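Local atomic coordinates of putative phosphatase (Clostridium difficile, PDB entry 3SD7), a protein that probably acts as a hydrolase of the haloacid dehalogenase superfamily, a putative phosphatase that carries a bound sodium ion in this crystal. Residues 43-55 / 64-76. Residues are numbered along the deposited sequence; the frame is centred on the assembly and turned at random.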
ATOM      1  N   PRO A  43      -3.101  -0.899  -7.370  1.00 22.19           N
ATOM      2  CA  PRO A  43      -4.260  -0.048  -7.558  1.00 23.58           C
ATOM      3  C   PRO A  43      -4.272   0.719  -8.874  1.00 24.40           C
ATOM      4  O   PRO A  43      -5.136   1.567  -9.068  1.00 27.73           O
ATOM      5  CB  PRO A  43      -4.102   0.952  -6.419  1.00 23.55           C
ATOM      6  CG  PRO A  43      -2.634   1.147  -6.332  1.00 23.48           C
ATOM      7  CD  PRO A  43      -2.052  -0.212  -6.579  1.00 21.95           C
ATOM      8  N   LYS A  44      -3.325   0.426  -9.757  1.00 25.74           N
ATOM      9  CA  LYS A  44      -3.145   1.207 -10.982  1.00 27.54           C
ATOM     10  C   LYS A  44      -4.425   1.522 -11.759  1.00 27.90           C
ATOM     11  O   LYS A  44      -4.692   2.671 -12.103  1.00 29.73           O
ATOM     12  CB  LYS A  44      -2.116   0.522 -11.878  1.00 27.40           C
ATOM     13  CG  LYS A  44      -1.921   1.198 -13.219  1.00 33.33           C
ATOM     14  CD  LYS A  44      -0.820   0.559 -14.017  1.00 36.31           C
ATOM     15  CE  LYS A  44       0.560   0.992 -13.492  1.00 40.65           C
ATOM     16  NZ  LYS A  44       1.692   0.407 -14.289  1.00 43.45           N
ATOM     17  N   GLU A  45      -5.223   0.499 -12.020  1.00 29.29           N
ATOM     18  CA  GLU A  45      -6.439   0.687 -12.842  1.00 30.44           C
ATOM     19  C   GLU A  45      -7.386   1.742 -12.253  1.00 31.33           C
ATOM     20  O   GLU A  45      -7.760   2.723 -12.921  1.00 33.51           O
ATOM     21  CB  GLU A  45      -7.158  -0.642 -13.018  1.00 33.50           C
ATOM     22  CG  GLU A  45      -8.310  -0.575 -14.030  1.00 36.03           C
ATOM     23  CD  GLU A  45      -9.244  -1.791 -14.009  1.00 43.43           C
ATOM     24  OE1 GLU A  45      -8.966  -2.784 -13.298  1.00 43.11           O
ATOM     25  OE2 GLU A  45     -10.285  -1.728 -14.708  1.00 46.92           O
ATOM     26  N   GLY A  46      -7.795   1.542 -10.994  1.00 31.27           N
ATOM     27  CA  GLY A  46      -8.724   2.460 -10.367  1.00 31.39           C
ATOM     28  C   GLY A  46      -8.201   3.857 -10.157  1.00 31.43           C
ATOM     29  O   GLY A  46      -8.950   4.829 -10.272  1.00 32.67           O
ATOM     30  N   ILE A  47      -6.923   3.984  -9.804  1.00 28.87           N
ATOM     31  CA  ILE A  47      -6.370   5.317  -9.610  1.00 30.06           C
ATOM     32  C   ILE A  47      -6.327   6.076 -10.940  1.00 32.06           C
ATOM     33  O   ILE A  47      -6.778   7.237 -11.042  1.00 33.31           O
ATOM     34  CB  ILE A  47      -4.977   5.276  -8.952  1.00 28.00           C
ATOM     35  CG1 ILE A  47      -5.105   4.718  -7.526  1.00 31.01           C
ATOM     36  CG2 ILE A  47      -4.354   6.700  -8.947  1.00 29.38           C
ATOM     37  CD1 ILE A  47      -3.749   4.611  -6.820  1.00 29.21           C
ATOM     38  N   THR A  48      -5.803   5.433 -11.971  1.00 31.31           N
ATOM     39  CA  THR A  48      -5.684   6.112 -13.264  1.00 33.25           C
ATOM     40  C   THR A  48      -7.070   6.413 -13.864  1.00 35.30           C
ATOM     41  O   THR A  48      -7.297   7.488 -14.448  1.00 37.21           O
ATOM     42  CB  THR A  48      -4.792   5.326 -14.247  1.00 32.75           C
ATOM     43  OG1 THR A  48      -5.312   4.010 -14.413  1.00 32.43           O
ATOM     44  CG2 THR A  48      -3.346   5.236 -13.715  1.00 31.46           C
ATOM     45  N   LYS A  49      -8.013   5.499 -13.707  1.00 36.02           N
ATOM     46  CA  LYS A  49      -9.358   5.741 -14.248  1.00 38.07           C
ATOM     47  C   LYS A  49     -10.086   6.862 -13.500  1.00 39.58           C
ATOM     48  O   LYS A  49     -10.868   7.617 -14.113  1.00 43.15           O
ATOM     49  CB  LYS A  49     -10.180   4.471 -14.290  1.00 39.03           C
ATOM     50  CG  LYS A  49      -9.726   3.528 -15.359  1.00 41.44           C
ATOM     51  CD  LYS A  49     -10.597   2.310 -15.436  1.00 44.07           C
ATOM     52  CE  LYS A  49     -10.220   1.460 -16.637  1.00 47.29           C
ATOM     53  NZ  LYS A  49     -11.093   0.277 -16.766  1.00 53.66           N
ATOM     54  N   SER A  50      -9.823   6.979 -12.201  1.00 37.07           N
ATOM     55  CA  SER A  50     -10.410   8.043 -11.387  1.00 38.71           C
ATOM     56  C   SER A  50      -9.861   9.387 -11.825  1.00 39.57           C
ATOM     57  O   SER A  50     -10.617  10.345 -11.968  1.00 43.17           O
ATOM     58  CB  SER A  50     -10.155   7.824  -9.898  1.00 36.80           C
ATOM     59  OG  SER A  50     -10.737   6.616  -9.443  1.00 38.50           O
ATOM     60  N   ILE A  51      -8.541   9.466 -12.043  1.00 37.59           N
ATOM     61  CA  ILE A  51      -7.937  10.696 -12.547  1.00 39.18           C
ATOM     62  C   ILE A  51      -8.482  11.038 -13.934  1.00 41.60           C
ATOM     63  O   ILE A  51      -8.835  12.191 -14.206  1.00 44.43           O
ATOM     64  CB  ILE A  51      -6.380  10.609 -12.588  1.00 37.21           C
ATOM     65  CG1 ILE A  51      -5.842  10.434 -11.175  1.00 36.44           C
ATOM     66  CG2 ILE A  51      -5.798  11.867 -13.231  1.00 37.71           C
ATOM     67  CD1 ILE A  51      -4.320  10.223 -11.075  1.00 32.99           C
ATOM     68  N   GLN A  52      -8.549  10.041 -14.815  1.00 42.77           N
ATOM     69  CA  GLN A  52      -9.058  10.229 -16.171  1.00 45.59           C
ATOM     70  C   GLN A  52     -10.476  10.802 -16.152  1.00 48.47           C
ATOM     71  O   GLN A  52     -10.805  11.740 -16.900  1.00 49.87           O
ATOM     72  CB  GLN A  52      -9.059   8.894 -16.927  1.00 46.26           C
ATOM     73  CG  GLN A  52      -9.398   8.994 -18.430  1.00 50.84           C
ATOM     74  CD  GLN A  52      -9.467   7.631 -19.097  1.00 48.24           C
ATOM     75  OE1 GLN A  52     -10.185   6.747 -18.642  1.00 50.74           O
ATOM     76  NE2 GLN A  52      -8.728   7.461 -20.178  1.00 55.77           N
ATOM     77  N   TYR A  53     -11.314  10.226 -15.298  1.00 48.04           N
ATOM     78  CA  TYR A  53     -12.691  10.676 -15.140  1.00 51.11           C
ATOM     79  C   TYR A  53     -12.744  12.134 -14.679  1.00 52.04           C
ATOM     80  O   TYR A  53     -13.575  12.920 -15.170  1.00 55.25           O
ATOM     81  CB  TYR A  53     -13.421   9.769 -14.137  1.00 50.89           C
ATOM     82  CG  TYR A  53     -14.813  10.228 -13.771  1.00 55.13           C
ATOM     83  CD1 TYR A  53     -15.895   9.968 -14.609  1.00 61.34           C
ATOM     84  CD2 TYR A  53     -15.055  10.901 -12.573  1.00 56.49           C
ATOM     85  CE1 TYR A  53     -17.175  10.375 -14.273  1.00 65.39           C
ATOM     86  CE2 TYR A  53     -16.345  11.311 -12.224  1.00 60.14           C
ATOM     87  CZ  TYR A  53     -17.392  11.045 -13.080  1.00 65.55           C
ATOM     88  OH  TYR A  53     -18.668  11.448 -12.748  1.00 66.65           O
ATOM     89  N   SER A  54     -11.860  12.497 -13.750  1.00 50.34           N
ATOM     90  CA  SER A  54     -11.815  13.855 -13.241  1.00 52.05           C
ATOM     91  C   SER A  54     -11.385  14.784 -14.368  1.00 54.70           C
ATOM     92  O   SER A  54     -12.103  15.736 -14.697  1.00 57.18           O
ATOM     93  CB  SER A  54     -10.888  13.973 -12.039  1.00 50.67           C
ATOM     94  OG  SER A  54     -10.904  15.297 -11.534  1.00 51.89           O
ATOM     95  N   LEU A  55     -10.237  14.495 -14.990  1.00 52.63           N
ATOM     96  CA  LEU A  55      -9.757  15.313 -16.127  1.00 55.80           C
ATOM     97  C   LEU A  55     -10.849  15.490 -17.182  1.00 59.32           C
ATOM     98  O   LEU A  55     -11.044  16.596 -17.721  1.00 60.73           O
ATOM     99  CB  LEU A  55      -8.505  14.688 -16.754  1.00 54.45           C
ATOM    100  CG  LEU A  55      -7.257  14.742 -15.869  1.00 50.89           C
ATOM    101  CD1 LEU A  55      -6.115  13.932 -16.476  1.00 50.14           C
ATOM    102  CD2 LEU A  55      -6.828  16.187 -15.631  1.00 53.40           C
ATOM    103  N   LEU A  64      -4.806   6.289 -20.304  1.00 52.22           N
ATOM    104  CA  LEU A  64      -4.472   5.798 -18.948  1.00 49.88           C
ATOM    105  C   LEU A  64      -2.971   5.582 -18.743  1.00 48.55           C
ATOM    106  O   LEU A  64      -2.470   5.781 -17.641  1.00 46.86           O
ATOM    107  CB  LEU A  64      -5.216   4.501 -18.621  1.00 50.21           C
ATOM    108  CG  LEU A  64      -6.732   4.564 -18.465  1.00 52.33           C
ATOM    109  CD1 LEU A  64      -7.270   3.176 -18.168  1.00 52.95           C
ATOM    110  CD2 LEU A  64      -7.120   5.528 -17.356  1.00 51.79           C
ATOM    111  N   GLU A  65      -2.259   5.180 -19.801  1.00 50.03           N
ATOM    112  CA  GLU A  65      -0.802   4.969 -19.718  1.00 49.73           C
ATOM    113  C   GLU A  65      -0.059   6.237 -19.264  1.00 46.90           C
ATOM    114  O   GLU A  65       0.929   6.146 -18.538  1.00 46.78           O
ATOM    115  CB  GLU A  65      -0.235   4.458 -21.058  1.00 53.05           C
ATOM    116  CG  GLU A  65      -0.250   5.472 -22.198  1.00 61.71           C
ATOM    117  CD  GLU A  65       0.192   4.887 -23.552  1.00 69.12           C
ATOM    118  OE1 GLU A  65       0.567   3.694 -23.604  1.00 75.00           O
ATOM    119  OE2 GLU A  65       0.165   5.626 -24.562  1.00 73.45           O
ATOM    120  N   ASN A  66      -0.566   7.398 -19.670  0.70 47.01           N
ATOM    121  CA  ASN A  66       0.044   8.686 -19.336  0.70 45.60           C
ATOM    122  C   ASN A  66      -0.314   9.188 -17.925  0.70 42.69           C
ATOM    123  O   ASN A  66       0.173  10.234 -17.484  0.70 41.25           O
ATOM    124  CB  ASN A  66      -0.343   9.733 -20.392  0.70 48.51           C
ATOM    125  CG  ASN A  66       0.120   9.353 -21.799  0.70 50.63           C
ATOM    126  OD1 ASN A  66      -0.534   9.686 -22.789  0.70 53.80           O
ATOM    127  ND2 ASN A  66       1.237   8.638 -21.888  0.70 49.92           N
ATOM    128  N   LEU A  67      -1.184   8.453 -17.235  1.00 39.47           N
ATOM    129  CA  LEU A  67      -1.590   8.806 -15.861  1.00 36.50           C
ATOM    130  C   LEU A  67      -0.915   7.926 -14.820  1.00 33.23           C
ATOM    131  O   LEU A  67      -1.042   8.171 -13.619  1.00 30.66           O
ATOM    132  CB  LEU A  67      -3.111   8.694 -15.725  1.00 36.56           C
ATOM    133  CG  LEU A  67      -3.898   9.524 -16.746  1.00 37.43           C
ATOM    134  CD1 LEU A  67      -5.398   9.283 -16.569  1.00 39.57           C
ATOM    135  CD2 LEU A  67      -3.573  11.011 -16.626  1.00 37.55           C
ATOM    136  N   ASP A  68      -0.192   6.905 -15.270  1.00 31.98           N
ATOM    137  CA  ASP A  68       0.510   6.015 -14.355  1.00 30.91           C
ATOM    138  C   ASP A  68       1.459   6.782 -13.423  1.00 29.05           C
ATOM    139  O   ASP A  68       1.636   6.416 -12.267  1.00 27.31           O
ATOM    140  CB  ASP A  68       1.320   4.971 -15.122  1.00 32.60           C
ATOM    141  CG  ASP A  68       0.446   3.917 -15.839  1.00 38.18           C
ATOM    142  OD1 ASP A  68      -0.772   3.831 -15.596  1.00 41.48           O
ATOM    143  OD2 ASP A  68       1.020   3.151 -16.641  1.00 42.10           O
ATOM    144  N   GLN A  69       2.070   7.837 -13.948  1.00 28.43           N
ATOM    145  CA  GLN A  69       3.012   8.650 -13.174  1.00 27.96           C
ATOM    146  C   GLN A  69       2.373   9.414 -12.021  1.00 28.20           C
ATOM    147  O   GLN A  69       3.079  10.006 -11.201  1.00 30.07           O
ATOM    148  CB  GLN A  69       3.748   9.632 -14.084  1.00 29.59           C
ATOM    149  CG  GLN A  69       2.886  10.674 -14.720  1.00 31.71           C
ATOM    150  CD  GLN A  69       3.645  11.545 -15.698  1.00 35.06           C
ATOM    151  OE1 GLN A  69       4.865  11.685 -15.610  1.00 36.05           O
ATOM    152  NE2 GLN A  69       2.920  12.141 -16.636  1.00 38.96           N
ATOM    153  N   PHE A  70       1.041   9.394 -11.942  1.00 29.15           N
ATOM    154  CA  PHE A  70       0.334  10.099 -10.875  1.00 29.24           C
ATOM    155  C   PHE A  70      -0.093   9.160  -9.732  1.00 30.17           C
ATOM    156  O   PHE A  70      -0.796   9.571  -8.800  1.00 31.42           O
ATOM    157  CB  PHE A  70      -0.844  10.892 -11.439  1.00 31.42           C
ATOM    158  CG  PHE A  70      -0.466  11.824 -12.574  1.00 32.73           C
ATOM    159  CD1 PHE A  70       0.568  12.748 -12.417  1.00 33.26           C
ATOM    160  CD2 PHE A  70      -1.142  11.786 -13.783  1.00 34.49           C
ATOM    161  CE1 PHE A  70       0.926  13.606 -13.438  1.00 35.02           C
ATOM    162  CE2 PHE A  70      -0.793  12.648 -14.826  1.00 36.19           C
ATOM    163  CZ  PHE A  70       0.249  13.562 -14.647  1.00 37.10           C
ATOM    164  N   ILE A  71       0.342   7.911  -9.823  1.00 28.27           N
ATOM    165  CA  ILE A  71       0.184   6.946  -8.749  1.00 28.06           C
ATOM    166  C   ILE A  71       1.324   7.207  -7.768  1.00 28.84           C
ATOM    167  O   ILE A  71       2.508   6.962  -8.076  1.00 29.83           O
ATOM    168  CB  ILE A  71       0.257   5.515  -9.243  1.00 25.77           C
ATOM    169  CG1 ILE A  71      -0.849   5.232 -10.265  1.00 27.76           C
ATOM    170  CG2 ILE A  71       0.100   4.548  -8.085  1.00 28.27           C
ATOM    171  CD1 ILE A  71      -0.625   3.926 -11.017  1.00 28.21           C
ATOM    172  N   GLY A  72       0.990   7.726  -6.595  1.00 29.24           N
ATOM    173  CA  GLY A  72       2.019   8.050  -5.606  1.00 31.45           C
ATOM    174  C   GLY A  72       1.905   9.443  -5.037  1.00 32.25           C
ATOM    175  O   GLY A  72       1.666   9.601  -3.832  1.00 34.49           O
ATOM    176  N   PRO A  73       2.047  10.474  -5.885  1.00 31.33           N
ATOM    177  CA  PRO A  73       1.992  11.822  -5.330  1.00 34.60           C
ATOM    178  C   PRO A  73       0.574  12.274  -4.958  1.00 35.87           C
ATOM    179  O   PRO A  73      -0.414  11.747  -5.491  1.00 34.85           O
ATOM    180  CB  PRO A  73       2.527  12.698  -6.463  1.00 35.56           C
ATOM    181  CG  PRO A  73       2.262  11.917  -7.710  1.00 34.57           C
ATOM    182  CD  PRO A  73       2.242  10.473  -7.350  1.00 29.88           C
ATOM    183  N   PRO A  74       0.479  13.252  -4.057  1.00 40.30           N
ATOM    184  CA  PRO A  74      -0.846  13.754  -3.707  1.00 43.00           C
ATOM    185  C   PRO A  74      -1.583  14.278  -4.931  1.00 43.62           C
ATOM    186  O   PRO A  74      -0.966  14.868  -5.822  1.00 44.50           O
ATOM    187  CB  PRO A  74      -0.541  14.923  -2.763  1.00 46.29           C
ATOM    188  CG  PRO A  74       0.853  14.713  -2.301  1.00 45.36           C
ATOM    189  CD  PRO A  74       1.557  14.000  -3.390  1.00 41.44           C
ATOM    190  N   LEU A  75      -2.895  14.084  -4.980  1.00 44.87           N
ATOM    191  CA  LEU A  75      -3.685  14.613  -6.091  1.00 45.92           C
ATOM    192  C   LEU A  75      -3.464  16.127  -6.314  1.00 49.09           C
ATOM    193  O   LEU A  75      -3.490  16.589  -7.465  1.00 47.89           O
ATOM    194  CB  LEU A  75      -5.172  14.313  -5.899  1.00 46.77           C
ATOM    195  CG  LEU A  75      -5.564  12.836  -5.949  1.00 45.04           C
ATOM    196  CD1 LEU A  75      -7.028  12.675  -5.559  1.00 47.06           C
ATOM    197  CD2 LEU A  75      -5.288  12.224  -7.333  1.00 43.01           C
ATOM    198  N   HIS A  76      -3.235  16.876  -5.232  0.60 50.79           N
ATOM    199  CA  HIS A  76      -2.991  18.318  -5.326  0.60 54.37           C
ATOM    200  C   HIS A  76      -1.813  18.600  -6.249  0.60 53.81           C
ATOM    201  O   HIS A  76      -1.903  19.454  -7.122  0.60 55.57           O
ATOM    202  CB  HIS A  76      -2.729  18.937  -3.941  0.60 56.47           C
ATOM    203  CG  HIS A  76      -2.485  20.420  -3.974  0.60 61.39           C
ATOM    204  ND1 HIS A  76      -1.223  20.967  -4.074  0.60 64.06           N
ATOM    205  CD2 HIS A  76      -3.344  21.466  -3.923  0.60 65.28           C
ATOM    206  CE1 HIS A  76      -1.316  22.286  -4.081  0.60 66.16           C
ATOM    207  NE2 HIS A  76      -2.591  22.615  -3.991  0.60 68.16           N
TER
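The I51 and F70 side chains cross at about a right angle, with I51 CD1 3.6 Å from F70 CB. One face of the F70 ring carries the Q69 side chain, whose CG stands 3.7 Å above the plane over the ring centre, while CD2 of L67 lies at the edge, in plane. Y82 adds an edge-to-face ring contact. L64 CD2 lies over one face of another flat group, the Q52 amide, 3.5 Å from Q52 OE1, while Q52 NE2 donates to the carbonyl of E62, helping to hold the amide's rotation.

Between these groups L67 forks over helix 44-57. Its CD1 approaches the backbone, 3.4 Å from T48 O, and its CD2 packs against L55 CD1 and I51 CG2, the I51 and L67 side chains running past each other in opposite directions. No hydrogen bond links the two segments, which bury 670 Å² together, so the docking is largely apolar. Helix 44-57 begins shortly after a DxDx(T/V)-like pattern at the end of strand 31-34, and with helices 75-82 and 87-105 it probably forms part of a helical cap domain, inserted after that pattern, as in HAD_2 relatives.

Toward the core, I71 CD1 reaches K44, 3.7 Å from its CA, and I71 CG1 meets I47 CG2. K44 crosses D68 at a slant, its CD 3.6 Å from D68 OD1; a bend at chi3 (-77°) brings NZ to 3.7 Å from D68 OD2, a long salt bridge, and NZ also hydrogen-bonds a glycerol, probably from the crystallisation liquor. T48 turns OG1 back between its own N and carbonyl carbon (chi1 57°), where it donates to K44 O; T48 N reaches that oxygen from the opposite face. This leaves T48 CG2 directed at D68, 3.5 Å from its OD1.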